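Local coordinates for protein Sqt1 (Chaetomium thermophilum, PDB 4ZOY) that probably acts as a WD40-repeat beta-propeller chaperone in ribosome biogenesis, capturing a nascent ribosomal protein while it is still being translated, at residues P151-L159 against S165-A173; Q184-A195 against T207-D218. All blocks are in the same frame, centred on the assembly; numbering follows the deposited sequence.

Contact 1 (P151-L159 against S165-A173); sequences PDHPNTIAL and SVWVFTLDA
Ile157 and Phe169 form the middle hydrogen-bonded pair of an antiparallel beta hairpin, the two central strands of a four-stranded blade in this WD40 beta-propeller. Ile157 N gives its hydrogen to Phe169 O, and Phe169 N returns one to Ile157 O at 2.8 Å. The next hydrogen-bonded pair, Leu159 with Trp167, repeats the exchange beyond the non-hydrogen-bonded pair Ala158-Val168. Beta-branched and aromatic residues such as Ile157, Trp167 and Phe169 suit an extended strand.

Packing is tight on both faces from the middle of the hairpin to its Leu159 end. CG of Leu159 stands between its own backbone N and carbonyl carbon (chi1 68°), and from there the two methyls divide their work: CD2 meets the edge of the Phe169 ring, 3.6 Å from CE2, whereas CD1 rests 3.9 Å from Trp167 CD1. On the reverse face small Ala158 faces Val168, and Val168 CG1 reaches back to Thr156 CG2 at 3.6 Å; Leu205 of the next blade covers Ala158 and Val168, a place for compact apolar groups.

The looser end has Pro154 and Asp172 exposed; just inside them, Asn155 and Thr156 are buried polar residues with partners. Thr156 OG1 and Thr170 OG1 share a hydrogen bond of 2.8 Å across a non-hydrogen-bonded pair, where backbone gives no bond and the hydroxyls of two beta-branched threonines can. Asn155, with a positive phi of 58° that asparagine tolerates well, closes the ladder by accepting from Leu171 N. Its amide is fixed by Thr98 and Asp103, while a water accepts from Asn155 ND2 at 3.0 Å and donates to Leu171 O.

Contact 2 (Q184-A195 against T207-D218); sequences QSYFLHTGPCTA and TVSEDESLHVYD
Strands 193-195 and 207-209 pair antiparallel as a WD40 blade hairpin, their register slipping by one residue between Cys193 and Ala195 in a beta bulge, with Thr194 N bonded to Val208 O and Val208 N to Ala195 O. Across the blade junction His189, Thr207, Ser213 and Asp211 build a variant of the WD40 Asp-His-Ser/Thr-Trp tetrad: Ser213 bridges His189 to Asp211, and Tyr217 OH lies close to Thr207 OG1, probably where the canonical Trp would be. Histidine suits the place because its two ring nitrogens reach two different hydroxyls: ND1 donates almost within the ring plane to Ser213 OG (2.8 Å, 167°), while NE2 shares a bond of 2.7 Å with Thr207 OG1. Ser209 CB lies over one face of the imidazole.

Asp211, within the type I turn Ser209-Glu212, suits its place because OD1 receives Ser213 N, an Asx turn, and Ser213 OG, while OD2 grips Thr190 opposite, taking OG1 on its anti lone pair and N from above the carboxylate plane.

Further along, Leu188 CB makes a CH-pi contact over the face of His215, whose ND1 is held by Ser238. Tyr186 and Tyr217 form an offset stack, planes at 11°, with Tyr186 CE2 3.4 Å from Tyr217 CG.

From the N terminus, the chain first runs through contact 1, where strands 156-161 and 166-171 close a short hairpin loop. It then adds strand 180-186 to the same four-stranded sheet and enters contact 2, which both closes the hairpin of strands 193-198 and 204-209 within the next blade and ties strand 180-186 and the following loop 187-192 to that blade. The two contacts follow in series, neither enclosing the other. They meet where strands 166-171 and 180-186 lie side by side: Val166 O and Tyr186 N are 2.7 Å apart, a probable hydrogen bond. Contact 1 joins the two middle strands of one blade, whereas contact 2 spans the junction, with Val166 CG2 packing against Tyr217 OH.

Contact 1 (P151-L159 against S165-A173)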
loop_
_atom_site.group_PDB
_atom_site.type_symbol
_atom_site.label_atom_id
_atom_site.label_comp_id
_atom_site.label_asym_id
_atom_site.label_seq_id
_atom_site.Cartn_x
_atom_site.Cartn_y
_atom_site.Cartn_z
ATOM N N PRO A 151 -1.102 17.309 -7.068
ATOM C CA PRO A 151 -1.694 17.660 -8.363
ATOM C C PRO A 151 -0.699 18.436 -9.228
ATOM O O PRO A 151 -0.844 18.479 -10.448
ATOM C CB PRO A 151 -2.896 18.524 -7.977
ATOM C CG PRO A 151 -2.518 19.112 -6.656
ATOM C CD PRO A 151 -1.725 18.041 -5.949
ATOM N N ASP A 152 0.324 18.989 -8.595
ATOM C CA ASP A 152 1.329 19.785 -9.285
ATOM C C ASP A 152 2.316 18.935 -10.087
ATOM O O ASP A 152 3.003 19.447 -10.985
ATOM C CB ASP A 152 2.076 20.646 -8.273
ATOM C CG ASP A 152 1.195 21.728 -7.680
ATOM O OD1 ASP A 152 0.069 21.928 -8.187
ATOM O OD2 ASP A 152 1.624 22.370 -6.705
ATOM N N HIS A 153 2.377 17.640 -9.787
ATOM C CA HIS A 153 3.364 16.754 -10.407
ATOM C C HIS A 153 2.749 15.452 -10.852
ATOM O O HIS A 153 3.044 14.393 -10.282
ATOM C CB HIS A 153 4.515 16.488 -9.447
ATOM C CG HIS A 153 5.194 17.744 -9.012
ATOM N ND1 HIS A 153 6.125 18.389 -9.802
ATOM C CD2 HIS A 153 5.031 18.513 -7.912
ATOM C CE1 HIS A 153 6.521 19.491 -9.190
ATOM N NE2 HIS A 153 5.876 19.587 -8.041
ATOM N N PRO A 154 1.908 15.519 -11.890
ATOM C CA PRO A 154 1.251 14.313 -12.393
ATOM C C PRO A 154 2.237 13.269 -12.888
ATOM O O PRO A 154 3.356 13.584 -13.296
ATOM C CB PRO A 154 0.389 14.834 -13.545
ATOM C CG PRO A 154 1.050 16.120 -13.966
ATOM C CD PRO A 154 1.558 16.710 -12.688
ATOM N N ASN A 155 1.815 12.010 -12.801
ATOM C CA ASN A 155 2.577 10.889 -13.338
ATOM C C ASN A 155 3.976 10.776 -12.746
ATOM O O ASN A 155 4.939 10.422 -13.429
ATOM C CB ASN A 155 2.621 10.996 -14.869
ATOM C CG ASN A 155 1.243 10.903 -15.465
ATOM O OD1 ASN A 155 0.459 10.037 -15.077
ATOM N ND2 ASN A 155 0.904 11.828 -16.362
ATOM N N THR A 156 4.066 11.072 -11.452
ATOM C CA THR A 156 5.288 10.897 -10.696
ATOM C C THR A 156 5.119 9.707 -9.761
ATOM O O THR A 156 4.050 9.529 -9.157
ATOM C CB THR A 156 5.618 12.177 -9.930
ATOM O OG1 THR A 156 5.789 13.227 -10.894
ATOM C CG2 THR A 156 6.900 12.025 -9.124
ATOM N N ILE A 157 6.148 8.868 -9.695
ATOM C CA ILE A 157 6.102 7.644 -8.892
ATOM C C ILE A 157 7.379 7.479 -8.083
ATOM O O ILE A 157 8.471 7.833 -8.544
ATOM C CB ILE A 157 5.876 6.392 -9.795
ATOM C CG1 ILE A 157 5.749 5.109 -8.979
ATOM C CG2 ILE A 157 6.994 6.235 -10.823
ATOM C CD1 ILE A 157 5.802 3.863 -9.841
ATOM N N ALA A 158 7.242 6.940 -6.875
ATOM C CA ALA A 158 8.376 6.571 -6.064
ATOM C C ALA A 158 8.468 5.073 -5.941
ATOM O O ALA A 158 7.454 4.364 -5.999
ATOM C CB ALA A 158 8.275 7.191 -4.674
ATOM N N LEU A 159 9.685 4.605 -5.727
ATOM C CA LEU A 159 9.917 3.211 -5.358
ATOM C C LEU A 159 11.008 3.115 -4.308
ATOM O O LEU A 159 11.841 4.014 -4.165
ATOM C CB LEU A 159 10.277 2.379 -6.592
ATOM C CG LEU A 159 11.608 2.631 -7.309
ATOM C CD1 LEU A 159 12.801 1.950 -6.637
ATOM C CD2 LEU A 159 11.455 2.160 -8.764
ATOM N N SER A 165 17.832 2.066 -1.441
ATOM C CA SER A 165 17.657 3.291 -2.219
ATOM C C SER A 165 16.185 3.591 -2.488
ATOM O O SER A 165 15.333 2.705 -2.496
ATOM C CB SER A 165 18.447 3.225 -3.540
ATOM O OG SER A 165 17.858 2.351 -4.481
ATOM N N VAL A 166 15.909 4.875 -2.679
ATOM C CA VAL A 166 14.581 5.355 -2.982
ATOM C C VAL A 166 14.694 6.228 -4.214
ATOM O O VAL A 166 15.497 7.164 -4.242
ATOM C CB VAL A 166 13.985 6.131 -1.803
ATOM C CG1 VAL A 166 12.674 6.793 -2.204
ATOM C CG2 VAL A 166 13.794 5.196 -0.611
ATOM N N TRP A 167 13.913 5.894 -5.239
ATOM C CA TRP A 167 13.931 6.599 -6.516
ATOM C C TRP A 167 12.592 7.263 -6.775
ATOM O O TRP A 167 11.533 6.676 -6.514
ATOM C CB TRP A 167 14.270 5.624 -7.652
ATOM C CG TRP A 167 15.646 5.045 -7.531
ATOM C CD1 TRP A 167 16.076 4.128 -6.610
ATOM C CD2 TRP A 167 16.783 5.353 -8.352
ATOM N NE1 TRP A 167 17.408 3.857 -6.803
ATOM C CE2 TRP A 167 17.863 4.589 -7.869
ATOM C CE3 TRP A 167 16.985 6.195 -9.452
ATOM C CZ2 TRP A 167 19.139 4.648 -8.443
ATOM C CZ3 TRP A 167 18.252 6.247 -10.025
ATOM C CH2 TRP A 167 19.307 5.478 -9.519
ATOM N N VAL A 168 12.625 8.487 -7.289
ATOM C CA VAL A 168 11.419 9.165 -7.721
ATOM C C VAL A 168 11.535 9.469 -9.210
ATOM O O VAL A 168 12.501 10.100 -9.633
ATOM C CB VAL A 168 11.176 10.471 -6.925
ATOM C CG1 VAL A 168 9.900 11.140 -7.392
ATOM C CG2 VAL A 168 11.123 10.172 -5.419
ATOM N N PHE A 169 10.570 8.989 -9.991
ATOM C CA PHE A 169 10.584 9.161 -11.440
ATOM C C PHE A 169 9.377 9.947 -11.878
ATOM O O PHE A 169 8.298 9.814 -11.291
ATOM C CB PHE A 169 10.552 7.815 -12.180
ATOM C CG PHE A 169 11.688 6.906 -11.863
ATOM C CD1 PHE A 169 12.899 7.031 -12.530
ATOM C CD2 PHE A 169 11.548 5.893 -10.915
ATOM C CE1 PHE A 169 13.963 6.174 -12.249
ATOM C CE2 PHE A 169 12.598 5.039 -10.633
ATOM C CZ PHE A 169 13.815 5.175 -11.298
ATOM N N THR A 170 9.532 10.728 -12.947
ATOM C CA THR A 170 8.372 11.337 -13.572
ATOM C C THR A 170 8.262 10.837 -15.010
ATOM O O THR A 170 9.258 10.759 -15.725
ATOM C CB THR A 170 8.437 12.873 -13.502
ATOM O OG1 THR A 170 8.254 13.264 -12.136
ATOM C CG2 THR A 170 7.327 13.488 -14.319
ATOM N N LEU A 171 7.045 10.457 -15.386
ATOM C CA LEU A 171 6.769 9.846 -16.682
ATOM C C LEU A 171 6.231 10.946 -17.584
ATOM O O LEU A 171 5.077 11.350 -17.477
ATOM C CB LEU A 171 5.785 8.675 -16.520
ATOM C CG LEU A 171 6.276 7.670 -15.464
ATOM C CD1 LEU A 171 5.369 6.448 -15.365
ATOM C CD2 LEU A 171 7.719 7.233 -15.709
ATOM N N ASP A 172 7.110 11.459 -18.441
ATOM C CA ASP A 172 6.829 12.664 -19.214
ATOM C C ASP A 172 7.657 12.696 -20.495
ATOM O O ASP A 172 8.864 12.436 -20.475
ATOM C CB ASP A 172 7.104 13.909 -18.353
ATOM C CG ASP A 172 6.838 15.223 -19.084
ATOM O OD1 ASP A 172 6.482 15.219 -20.287
ATOM O OD2 ASP A 172 6.971 16.279 -18.427
ATOM N N ALA A 173 6.977 12.994 -21.601
ATOM C CA ALA A 173 7.604 13.384 -22.868
ATOM C C ALA A 173 8.339 12.261 -23.581
ATOM O O ALA A 173 8.835 12.461 -24.693
ATOM C CB ALA A 173 8.547 14.542 -22.638
HETATM O O HOH W 1 3.149 13.506 -17.538
#

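Contact 2 (Q184-A195 against T207-D218)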
loop_
_atom_site.group_PDB
_atom_site.type_symbol
_atom_site.label_atom_id
_atom_site.label_comp_id
_atom_site.label_asym_id
_atom_site.label_seq_id
_atom_site.Cartn_x
_atom_site.Cartn_y
_atom_site.Cartn_z
ATOM N N GLN A 184 14.560 12.206 -8.229
ATOM C CA GLN A 184 15.463 11.975 -7.105
ATOM C C GLN A 184 15.961 10.547 -7.076
ATOM O O GLN A 184 15.263 9.631 -7.512
ATOM C CB GLN A 184 14.774 12.254 -5.762
ATOM C CG GLN A 184 14.201 13.631 -5.580
ATOM C CD GLN A 184 15.243 14.683 -5.263
ATOM O OE1 GLN A 184 16.433 14.391 -5.143
ATOM N NE2 GLN A 184 14.791 15.919 -5.103
ATOM N N SER A 185 17.166 10.369 -6.549
ATOM C CA SER A 185 17.671 9.049 -6.196
ATOM C C SER A 185 18.390 9.187 -4.864
ATOM O O SER A 185 19.422 9.857 -4.766
ATOM C CB SER A 185 18.601 8.481 -7.272
ATOM O OG SER A 185 19.768 9.279 -7.412
ATOM N N TYR A 186 17.822 8.573 -3.834
ATOM C CA TYR A 186 18.327 8.693 -2.472
ATOM C C TYR A 186 18.964 7.406 -1.995
ATOM O O TYR A 186 18.457 6.319 -2.284
ATOM C CB TYR A 186 17.207 9.042 -1.506
ATOM C CG TYR A 186 16.465 10.320 -1.777
ATOM C CD1 TYR A 186 17.064 11.558 -1.558
ATOM C CD2 TYR A 186 15.143 10.294 -2.205
ATOM C CE1 TYR A 186 16.369 12.733 -1.788
ATOM C CE2 TYR A 186 14.445 11.455 -2.431
ATOM C CZ TYR A 186 15.061 12.676 -2.214
ATOM O OH TYR A 186 14.344 13.830 -2.430
ATOM N N PHE A 187 20.053 7.529 -1.240
ATOM C CA PHE A 187 20.804 6.378 -0.760
ATOM C C PHE A 187 21.118 6.514 0.719
ATOM O O PHE A 187 22.251 6.300 1.154
ATOM C CB PHE A 187 22.097 6.217 -1.574
ATOM C CG PHE A 187 21.859 6.141 -3.050
ATOM C CD1 PHE A 187 21.524 4.937 -3.647
ATOM C CD2 PHE A 187 21.941 7.276 -3.836
ATOM C CE1 PHE A 187 21.283 4.866 -5.005
ATOM C CE2 PHE A 187 21.703 7.209 -5.199
ATOM C CZ PHE A 187 21.371 6.003 -5.780
ATOM N N LEU A 188 20.104 6.861 1.497
ATOM C CA LEU A 188 20.291 7.110 2.922
ATOM C C LEU A 188 20.081 5.860 3.775
ATOM O O LEU A 188 20.844 5.630 4.711
ATOM C CB LEU A 188 19.369 8.240 3.388
ATOM C CG LEU A 188 19.672 9.604 2.756
ATOM C CD1 LEU A 188 18.791 10.688 3.339
ATOM C CD2 LEU A 188 21.139 9.963 2.920
ATOM N N HIS A 189 19.054 5.057 3.480
ATOM C CA HIS A 189 18.901 3.774 4.173
ATOM C C HIS A 189 20.108 2.890 3.876
ATOM O O HIS A 189 20.640 2.942 2.772
ATOM C CB HIS A 189 17.639 3.026 3.741
ATOM C CG HIS A 189 16.351 3.742 4.019
ATOM N ND1 HIS A 189 15.974 4.168 5.273
ATOM C CD2 HIS A 189 15.319 4.039 3.196
ATOM C CE1 HIS A 189 14.771 4.716 5.207
ATOM N NE2 HIS A 189 14.353 4.648 3.956
ATOM N N THR A 190 20.509 2.067 4.842
ATOM C CA THR A 190 21.658 1.169 4.665
ATOM C C THR A 190 21.251 -0.302 4.597
ATOM O O THR A 190 22.100 -1.181 4.451
ATOM C CB THR A 190 22.704 1.334 5.800
ATOM O OG1 THR A 190 22.215 0.744 7.011
ATOM C CG2 THR A 190 23.017 2.797 6.040
ATOM N N GLY A 191 19.955 -0.564 4.721
ATOM C CA GLY A 191 19.404 -1.891 4.522
ATOM C C GLY A 191 18.157 -1.755 3.666
ATOM O O GLY A 191 17.768 -0.638 3.328
ATOM N N PRO A 192 17.515 -2.882 3.323
ATOM C CA PRO A 192 16.327 -2.864 2.459
ATOM C C PRO A 192 15.305 -1.804 2.858
ATOM O O PRO A 192 14.982 -1.645 4.037
ATOM C CB PRO A 192 15.746 -4.265 2.639
ATOM C CG PRO A 192 16.958 -5.115 2.914
ATOM C CD PRO A 192 17.886 -4.252 3.723
ATOM N N CYS A 193 14.827 -1.062 1.867
ATOM C CA CYS A 193 13.766 -0.093 2.086
ATOM C C CYS A 193 12.426 -0.808 1.965
ATOM O O CYS A 193 12.052 -1.278 0.885
ATOM C CB CYS A 193 13.869 1.054 1.087
ATOM S SG CYS A 193 12.548 2.275 1.286
ATOM N N THR A 194 11.719 -0.911 3.082
ATOM C CA THR A 194 10.585 -1.824 3.191
ATOM C C THR A 194 9.241 -1.201 2.839
ATOM O O THR A 194 8.309 -1.912 2.459
ATOM C CB THR A 194 10.482 -2.382 4.616
ATOM O OG1 THR A 194 10.557 -1.293 5.540
ATOM C CG2 THR A 194 11.621 -3.343 4.887
ATOM N N ALA A 195 9.134 0.122 2.972
ATOM C CA ALA A 195 7.865 0.803 2.730
ATOM C C ALA A 195 8.065 2.288 2.505
ATOM O O ALA A 195 9.051 2.873 2.971
ATOM C CB ALA A 195 6.881 0.588 3.903
ATOM N N THR A 207 10.029 7.168 3.972
ATOM C CA THR A 207 10.390 5.769 3.753
ATOM C C THR A 207 11.103 5.188 4.962
ATOM O O THR A 207 11.745 5.901 5.748
ATOM C CB THR A 207 11.260 5.583 2.494
ATOM O OG1 THR A 207 12.549 6.184 2.690
ATOM C CG2 THR A 207 10.579 6.211 1.277
ATOM N N VAL A 208 10.956 3.881 5.117
ATOM C CA VAL A 208 11.522 3.172 6.261
ATOM C C VAL A 208 12.301 1.956 5.805
ATOM O O VAL A 208 12.157 1.507 4.671
ATOM C CB VAL A 208 10.432 2.737 7.252
ATOM C CG1 VAL A 208 9.793 3.954 7.885
ATOM C CG2 VAL A 208 9.381 1.855 6.563
ATOM N N SER A 209 13.120 1.424 6.711
ATOM C CA SER A 209 14.072 0.376 6.372
ATOM C C SER A 209 14.208 -0.666 7.469
ATOM O O SER A 209 13.982 -0.377 8.650
ATOM C CB SER A 209 15.444 1.004 6.077
ATOM O OG SER A 209 16.466 0.034 5.902
ATOM N N GLU A 210 14.574 -1.880 7.054
ATOM C CA GLU A 210 14.991 -2.939 7.974
ATOM C C GLU A 210 16.106 -2.482 8.913
ATOM O O GLU A 210 16.256 -3.030 9.998
ATOM C CB GLU A 210 15.459 -4.173 7.194
ATOM C CG GLU A 210 14.341 -4.924 6.511
ATOM C CD GLU A 210 14.805 -6.187 5.806
ATOM O OE1 GLU A 210 15.981 -6.582 5.968
ATOM O OE2 GLU A 210 13.982 -6.776 5.075
ATOM N N ASP A 211 16.880 -1.482 8.497
ATOM C CA ASP A 211 18.009 -1.001 9.299
ATOM C C ASP A 211 17.570 -0.028 10.400
ATOM O O ASP A 211 18.408 0.535 11.110
ATOM C CB ASP A 211 19.079 -0.365 8.383
ATOM C CG ASP A 211 18.802 1.098 8.036
ATOM O OD1 ASP A 211 17.687 1.621 8.265
ATOM O OD2 ASP A 211 19.734 1.746 7.512
ATOM N N GLU A 212 16.249 0.156 10.513
ATOM C CA GLU A 212 15.572 0.908 11.578
ATOM C C GLU A 212 15.496 2.415 11.313
ATOM O O GLU A 212 14.991 3.165 12.147
ATOM C CB GLU A 212 16.219 0.616 12.948
ATOM C CG GLU A 212 16.159 -0.878 13.273
ATOM C CD GLU A 212 16.979 -1.306 14.476
ATOM O OE1 GLU A 212 17.208 -0.480 15.377
ATOM O OE2 GLU A 212 17.360 -2.494 14.527
ATOM N N SER A 213 15.945 2.860 10.138
ATOM C CA SER A 213 15.886 4.295 9.842
ATOM C C SER A 213 14.595 4.739 9.142
ATOM O O SER A 213 13.930 3.965 8.434
ATOM C CB SER A 213 17.097 4.731 9.007
ATOM O OG SER A 213 17.175 4.060 7.762
ATOM N N LEU A 214 14.255 6.001 9.390
ATOM C CA LEU A 214 13.176 6.729 8.730
ATOM C C LEU A 214 13.763 7.967 8.081
ATOM O O LEU A 214 14.448 8.728 8.748
ATOM C CB LEU A 214 12.096 7.151 9.730
ATOM C CG LEU A 214 11.153 8.302 9.363
ATOM C CD1 LEU A 214 10.140 7.866 8.291
ATOM C CD2 LEU A 214 10.404 8.840 10.574
ATOM N N HIS A 215 13.503 8.168 6.795
ATOM C CA HIS A 215 13.876 9.405 6.123
ATOM C C HIS A 215 12.658 9.970 5.427
ATOM O O HIS A 215 11.889 9.230 4.803
ATOM C CB HIS A 215 15.018 9.190 5.137
ATOM C CG HIS A 215 16.276 8.734 5.797
ATOM N ND1 HIS A 215 17.061 9.585 6.550
ATOM C CD2 HIS A 215 16.861 7.516 5.864
ATOM C CE1 HIS A 215 18.087 8.911 7.033
ATOM N NE2 HIS A 215 17.990 7.654 6.638
ATOM N N VAL A 216 12.472 11.280 5.542
ATOM C CA VAL A 216 11.354 11.932 4.893
ATOM C C VAL A 216 11.916 12.958 3.913
ATOM O O VAL A 216 12.427 14.001 4.318
ATOM C CB VAL A 216 10.415 12.598 5.911
ATOM C CG1 VAL A 216 9.221 13.189 5.191
ATOM C CG2 VAL A 216 9.948 11.568 6.958
ATOM N N TYR A 217 11.822 12.637 2.621
ATOM C CA TYR A 217 12.525 13.398 1.587
ATOM C C TYR A 217 11.754 14.598 1.106
ATOM O O TYR A 217 10.547 14.539 0.873
ATOM C CB TYR A 217 12.849 12.511 0.381
ATOM C CG TYR A 217 13.425 11.173 0.759
ATOM C CD1 TYR A 217 14.756 11.037 1.143
ATOM C CD2 TYR A 217 12.624 10.044 0.739
ATOM C CE1 TYR A 217 15.266 9.795 1.502
ATOM C CE2 TYR A 217 13.118 8.814 1.092
ATOM C CZ TYR A 217 14.437 8.691 1.471
ATOM O OH TYR A 217 14.906 7.452 1.827
ATOM N N ASP A 218 12.488 15.695 0.939
ATOM C CA ASP A 218 11.988 16.921 0.324
ATOM C C ASP A 218 12.034 16.802 -1.199
ATOM O O ASP A 218 12.925 17.361 -1.847
ATOM C CB ASP A 218 12.832 18.110 0.794
ATOM C CG ASP A 218 12.372 19.436 0.217
ATOM O OD1 ASP A 218 11.159 19.627 0.022
ATOM O OD2 ASP A 218 13.250 20.299 -0.013
HETATM O O HOH W 2 15.290 18.541 -3.614
HETATM O O HOH W 3 15.624 16.014 -1.400
HETATM O O HOH W 4 20.208 6.037 7.413
HETATM O O HOH W 5 17.374 5.892 1.071
#